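Local coordinates for peptidase M42 (Thaumarchaeota archaeon SCGC AB-539-E09, PDB 5DS0), which probably removes amino-terminal residues from peptides as a dinuclear metal aminopeptidase of the M42 (TET) family, here with cobalt bound, in a twelve-chain assembly, at residues 261-266 and 316-321; 288-293 and 340-345. One frame throughout, in Å; residues are numbered along the deposited sequence.

Contact 1 (261-266 and 316-321)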
loop_
_atom_site.group_PDB
_atom_site.type_symbol
_atom_site.label_atom_id
_atom_site.label_comp_id
_atom_site.label_asym_id
_atom_site.label_seq_id
_atom_site.Cartn_x
_atom_site.Cartn_y
_atom_site.Cartn_z
ATOM N N GLY C 261 24.496 -38.113 -2.488
ATOM C CA GLY C 261 23.355 -37.972 -1.614
ATOM C C GLY C 261 22.388 -39.117 -1.786
ATOM O O GLY C 261 22.396 -39.818 -2.795
ATOM N N LEU C 262 21.559 -39.313 -0.772
ATOM C CA LEU C 262 20.450 -40.253 -0.841
ATOM C C LEU C 262 19.207 -39.505 -0.434
ATOM O O LEU C 262 19.135 -38.923 0.642
ATOM C CB LEU C 262 20.686 -41.410 0.104
ATOM C CG LEU C 262 19.550 -42.414 0.132
ATOM C CD1 LEU C 262 19.517 -43.197 -1.164
ATOM C CD2 LEU C 262 19.713 -43.367 1.300
ATOM N N VAL C 263 18.223 -39.512 -1.307
ATOM C CA VAL C 263 17.030 -38.730 -1.079
ATOM C C VAL C 263 16.070 -39.541 -0.226
ATOM O O VAL C 263 15.596 -40.602 -0.663
ATOM C CB VAL C 263 16.354 -38.344 -2.401
ATOM C CG1 VAL C 263 15.088 -37.548 -2.142
ATOM C CG2 VAL C 263 17.295 -37.541 -3.261
ATOM N N THR C 264 15.739 -38.999 0.936
ATOM C CA THR C 264 14.846 -39.630 1.886
ATOM C C THR C 264 13.389 -39.204 1.719
ATOM O O THR C 264 12.495 -39.808 2.311
ATOM C CB THR C 264 15.254 -39.259 3.314
ATOM O OG1 THR C 264 15.224 -37.832 3.473
ATOM C CG2 THR C 264 16.653 -39.752 3.605
ATOM N N TYR C 265 13.160 -38.123 0.970
ATOM C CA TYR C 265 11.816 -37.637 0.673
ATOM C C TYR C 265 11.875 -36.577 -0.411
ATOM O O TYR C 265 12.736 -35.724 -0.392
ATOM C CB TYR C 265 11.126 -37.041 1.909
ATOM C CG TYR C 265 9.885 -36.281 1.534
ATOM C CD1 TYR C 265 8.739 -36.955 1.157
ATOM C CD2 TYR C 265 9.862 -34.889 1.498
ATOM C CE1 TYR C 265 7.591 -36.270 0.780
ATOM C CE2 TYR C 265 8.719 -34.191 1.111
ATOM C CZ TYR C 265 7.589 -34.894 0.761
ATOM O OH TYR C 265 6.447 -34.253 0.374
ATOM N N ASP C 266 10.954 -36.649 -1.362
ATOM C CA ASP C 266 10.765 -35.563 -2.303
ATOM C C ASP C 266 9.296 -35.488 -2.705
ATOM O O ASP C 266 8.502 -36.377 -2.379
ATOM C CB ASP C 266 11.760 -35.635 -3.491
ATOM C CG ASP C 266 11.420 -36.713 -4.535
ATOM O OD1 ASP C 266 10.377 -36.557 -5.194
ATOM O OD2 ASP C 266 12.206 -37.683 -4.753
ATOM N N VAL C 316 16.339 -42.436 -4.943
ATOM C CA VAL C 316 17.115 -41.465 -5.720
ATOM C C VAL C 316 18.480 -41.235 -5.091
ATOM O O VAL C 316 18.592 -40.941 -3.909
ATOM C CB VAL C 316 16.418 -40.104 -5.831
ATOM C CG1 VAL C 316 17.215 -39.171 -6.718
ATOM C CG2 VAL C 316 15.009 -40.257 -6.374
ATOM N N ILE C 317 19.513 -41.376 -5.914
ATOM C CA ILE C 317 20.884 -41.150 -5.497
ATOM C C ILE C 317 21.397 -39.955 -6.267
ATOM O O ILE C 317 21.218 -39.889 -7.472
ATOM C CB ILE C 317 21.743 -42.371 -5.796
ATOM C CG1 ILE C 317 21.323 -43.513 -4.874
ATOM C CG2 ILE C 317 23.210 -42.045 -5.590
ATOM C CD1 ILE C 317 21.823 -44.884 -5.286
ATOM N N THR C 318 22.071 -39.038 -5.584
ATOM C CA THR C 318 22.359 -37.729 -6.165
ATOM C C THR C 318 23.803 -37.302 -6.078
ATOM O O THR C 318 24.520 -37.688 -5.159
ATOM C CB THR C 318 21.549 -36.623 -5.462
ATOM O OG1 THR C 318 21.920 -36.567 -4.078
ATOM C CG2 THR C 318 20.057 -36.892 -5.571
ATOM N N ILE C 319 24.228 -36.509 -7.051
ATOM C CA ILE C 319 25.494 -35.796 -6.970
ATOM C C ILE C 319 25.225 -34.325 -6.656
ATOM O O ILE C 319 24.574 -33.631 -7.436
ATOM C CB ILE C 319 26.301 -35.882 -8.274
ATOM C CG1 ILE C 319 26.767 -37.319 -8.529
ATOM C CG2 ILE C 319 27.521 -34.984 -8.195
ATOM C CD1 ILE C 319 25.811 -38.102 -9.396
ATOM N N PRO C 320 25.720 -33.847 -5.509
ATOM C CA PRO C 320 25.501 -32.444 -5.184
ATOM C C PRO C 320 26.136 -31.546 -6.222
ATOM O O PRO C 320 27.313 -31.729 -6.557
ATOM C CB PRO C 320 26.185 -32.275 -3.831
ATOM C CG PRO C 320 26.244 -33.645 -3.256
ATOM C CD PRO C 320 26.378 -34.578 -4.415
ATOM N N THR C 321 25.334 -30.612 -6.727
ATOM C CA THR C 321 25.699 -29.734 -7.831
ATOM C C THR C 321 25.278 -28.317 -7.471
ATOM O O THR C 321 24.199 -28.118 -6.956
ATOM C CB THR C 321 24.967 -30.151 -9.116
ATOM O OG1 THR C 321 25.282 -31.521 -9.416
ATOM C CG2 THR C 321 25.354 -29.272 -10.289
#

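Contact 2 (288-293 and 340-345)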
loop_
_atom_site.group_PDB
_atom_site.type_symbol
_atom_site.label_atom_id
_atom_site.label_comp_id
_atom_site.label_asym_id
_atom_site.label_seq_id
_atom_site.Cartn_x
_atom_site.Cartn_y
_atom_site.Cartn_z
ATOM N N ILE C 288 31.819 -45.614 1.667
ATOM C CA ILE C 288 31.538 -44.532 0.740
ATOM C C ILE C 288 30.718 -43.481 1.464
ATOM O O ILE C 288 29.623 -43.780 1.948
ATOM C CB ILE C 288 30.761 -45.056 -0.471
ATOM C CG1 ILE C 288 31.646 -46.023 -1.261
ATOM C CG2 ILE C 288 30.321 -43.915 -1.356
ATOM C CD1 ILE C 288 30.908 -46.879 -2.271
ATOM N N PRO C 289 31.234 -42.246 1.548
ATOM C CA PRO C 289 30.476 -41.197 2.236
ATOM C C PRO C 289 29.132 -40.945 1.547
ATOM O O PRO C 289 29.057 -40.964 0.310
ATOM C CB PRO C 289 31.384 -39.974 2.115
ATOM C CG PRO C 289 32.197 -40.221 0.888
ATOM C CD PRO C 289 32.407 -41.706 0.839
ATOM N N LEU C 290 28.085 -40.740 2.335
ATOM C CA LEU C 290 26.741 -40.648 1.803
ATOM C C LEU C 290 25.938 -39.621 2.586
ATOM O O LEU C 290 25.818 -39.730 3.798
ATOM C CB LEU C 290 26.083 -42.015 1.895
ATOM C CG LEU C 290 24.698 -42.121 1.274
ATOM C CD1 LEU C 290 24.771 -42.018 -0.243
ATOM C CD2 LEU C 290 24.032 -43.428 1.676
ATOM N N GLN C 291 25.390 -38.620 1.905
ATOM C CA GLN C 291 24.679 -37.534 2.590
ATOM C C GLN C 291 23.165 -37.717 2.512
ATOM O O GLN C 291 22.609 -37.793 1.432
ATOM C CB GLN C 291 25.035 -36.180 1.977
ATOM C CG GLN C 291 26.522 -35.909 1.843
ATOM C CD GLN C 291 26.814 -34.516 1.334
ATOM O OE1 GLN C 291 26.572 -33.534 2.028
ATOM N NE2 GLN C 291 27.295 -34.414 0.100
ATOM N N LEU C 292 22.501 -37.797 3.657
ATOM C CA LEU C 292 21.050 -37.884 3.653
ATOM C C LEU C 292 20.477 -36.560 3.214
ATOM O O LEU C 292 20.851 -35.520 3.736
ATOM C CB LEU C 292 20.530 -38.256 5.030
ATOM C CG LEU C 292 20.908 -39.655 5.510
ATOM C CD1 LEU C 292 20.200 -39.949 6.820
ATOM C CD2 LEU C 292 20.561 -40.721 4.482
ATOM N N SER C 293 19.573 -36.615 2.245
ATOM C CA SER C 293 19.047 -35.425 1.587
ATOM C C SER C 293 17.525 -35.455 1.499
ATOM O O SER C 293 16.906 -36.503 1.611
ATOM C CB SER C 293 19.623 -35.337 0.179
ATOM O OG SER C 293 18.886 -34.443 -0.629
ATOM N N ILE C 340 29.590 -43.637 -8.642
ATOM C CA ILE C 340 29.837 -44.787 -9.502
ATOM C C ILE C 340 30.179 -46.012 -8.649
ATOM O O ILE C 340 29.599 -47.082 -8.834
ATOM C CB ILE C 340 30.955 -44.535 -10.524
ATOM C CG1 ILE C 340 30.523 -43.486 -11.537
ATOM C CG2 ILE C 340 31.287 -45.836 -11.236
ATOM C CD1 ILE C 340 31.679 -42.945 -12.346
ATOM N N ARG C 341 31.105 -45.851 -7.704
ATOM C CA ARG C 341 31.454 -46.940 -6.792
ATOM C C ARG C 341 30.211 -47.477 -6.089
ATOM O O ARG C 341 29.992 -48.683 -6.032
ATOM C CB ARG C 341 32.453 -46.479 -5.746
ATOM C CG ARG C 341 33.866 -46.319 -6.252
ATOM C CD ARG C 341 34.794 -45.908 -5.121
ATOM N NE ARG C 341 35.942 -45.120 -5.597
ATOM C CZ ARG C 341 37.191 -45.583 -5.785
ATOM N NH1 ARG C 341 38.154 -44.749 -6.193
ATOM N NH2 ARG C 341 37.484 -46.880 -5.628
ATOM N N LEU C 342 29.398 -46.574 -5.566
ATOM C CA LEU C 342 28.233 -46.968 -4.799
ATOM C C LEU C 342 27.236 -47.789 -5.622
ATOM O O LEU C 342 26.750 -48.815 -5.143
ATOM C CB LEU C 342 27.530 -45.735 -4.230
ATOM C CG LEU C 342 26.248 -46.004 -3.444
ATOM C CD1 LEU C 342 26.514 -46.908 -2.252
ATOM C CD2 LEU C 342 25.618 -44.695 -2.996
ATOM N N VAL C 343 26.938 -47.334 -6.838
ATOM C CA VAL C 343 25.944 -48.014 -7.681
ATOM C C VAL C 343 26.421 -49.433 -8.011
ATOM O O VAL C 343 25.626 -50.366 -7.994
ATOM C CB VAL C 343 25.513 -47.257 -8.999
ATOM C CG1 VAL C 343 24.537 -46.124 -8.706
ATOM C CG2 VAL C 343 26.683 -46.713 -9.788
ATOM N N ILE C 344 27.718 -49.600 -8.247
ATOM C CA ILE C 344 28.276 -50.917 -8.498
ATOM C C ILE C 344 28.067 -51.843 -7.299
ATOM O O ILE C 344 27.574 -52.959 -7.456
ATOM C CB ILE C 344 29.762 -50.817 -8.878
ATOM C CG1 ILE C 344 29.891 -50.238 -10.296
ATOM C CG2 ILE C 344 30.443 -52.174 -8.810
ATOM C CD1 ILE C 344 31.293 -49.835 -10.703
ATOM N N GLU C 345 28.418 -51.375 -6.104
ATOM C CA GLU C 345 28.235 -52.179 -4.900
ATOM C C GLU C 345 26.783 -52.584 -4.718
ATOM O O GLU C 345 26.493 -53.683 -4.267
ATOM C CB GLU C 345 28.703 -51.427 -3.655
ATOM C CG GLU C 345 30.184 -51.092 -3.610
ATOM C CD GLU C 345 31.068 -52.263 -3.977
ATOM O OE1 GLU C 345 31.051 -53.290 -3.260
ATOM O OE2 GLU C 345 31.810 -52.138 -4.964
#

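Contact 1 (261-266 and 316-321)
V263 lays its CG2 methyl over V316, 3.7 Å from V316 CB, and meets T318 CG2 at the same distance. The pair of strands is antiparallel, within the central mixed sheet of the M42 peptidase domain, and 261-263 and 316-321 run at 139° to each other. With CG2 anti to the carbonyl carbon, V263 keeps this branch beside its own N and turned to the neighbouring strand; beta-branched valine and threonine suit the extended backbone. The backbones are joined at G261 and T318 by N-H to O bonds both ways, 2.7 Å from G261 N to T318 O and 2.9 Å from T318 N to G261 O. G261, without a side chain, suits the side of the sheet on which T318 OG1 lies close by; that hydroxyl hydrogen-bonds to D239. On the other face L262 and I317 pack more loosely, L262 also packing on V279 and I280 of helix 273-285. V316 also touches E237, a cobalt ligand, and its side chain is about 9 Å from a bound cobalt. Past the corner at T264, D266 OD1 hydrogen-bonds to S268, while D266 OD2 makes a van der Waals contact with V316 CG2 at 4.1 Å.

Contact 2 (288-293 and 340-345)
R341 and L342 present the start of the helical surface that I288 meets. R341 gives only its aliphatic root: CB lies 3.8 Å from I288 CD1, while the extended chain from CG to NE carries the guanidinium away from the contact, as suits an arginine on an exposed flank. At L342 the same I288 methyl settles against the backbone, 3.6 Å from L342 N, and stands 4.1 Å from L342 CB. I288 reaches so far because CG1 is anti to its carbonyl carbon and CD1 extends the chain further (chi2 165°), a slim unbranched end that can come close to a helix backbone. L342 in turn sends CD2 to L290 CD1, 3.9 Å away, the two leucine side chains crossing at about a right angle. Within this alpha/beta fold, helix 333-349 packs against the loop that leads into strand 291-295, and A283 of helix 273-285 touches both leucines, its small side chain leaving room for their branches. One turn after R341, E345 N bonds to R341 O at 3.1 Å. E345 offers the methylene CG to I288 CD1 at 4.5 Å, whereas its carboxylate forms a salt bridge with R349 farther along the helix.

The centres of contact 1 and contact 2 lie about 10 Å apart, on the same side of the chain's centre, and their segments alternate in sequence: 261-266, 288-293, 316-321, 340-345. Strand 261-263 joins them, for it lies between strand 314-322, to which it is antiparallel, and strand 291-295, to which it is parallel. Probable backbone hydrogen bonds link S293 N to L262 O and T264 N to S293 O, and Q291 packs on P320. Contact 1 is therefore strand pairing inside the sheet, whereas contact 2 packs the loop before strand 291-295 against helix 333-349 through apolar side chains. The two thus follow one sheet from strand 314-322 near the cobalt ions out to that loop.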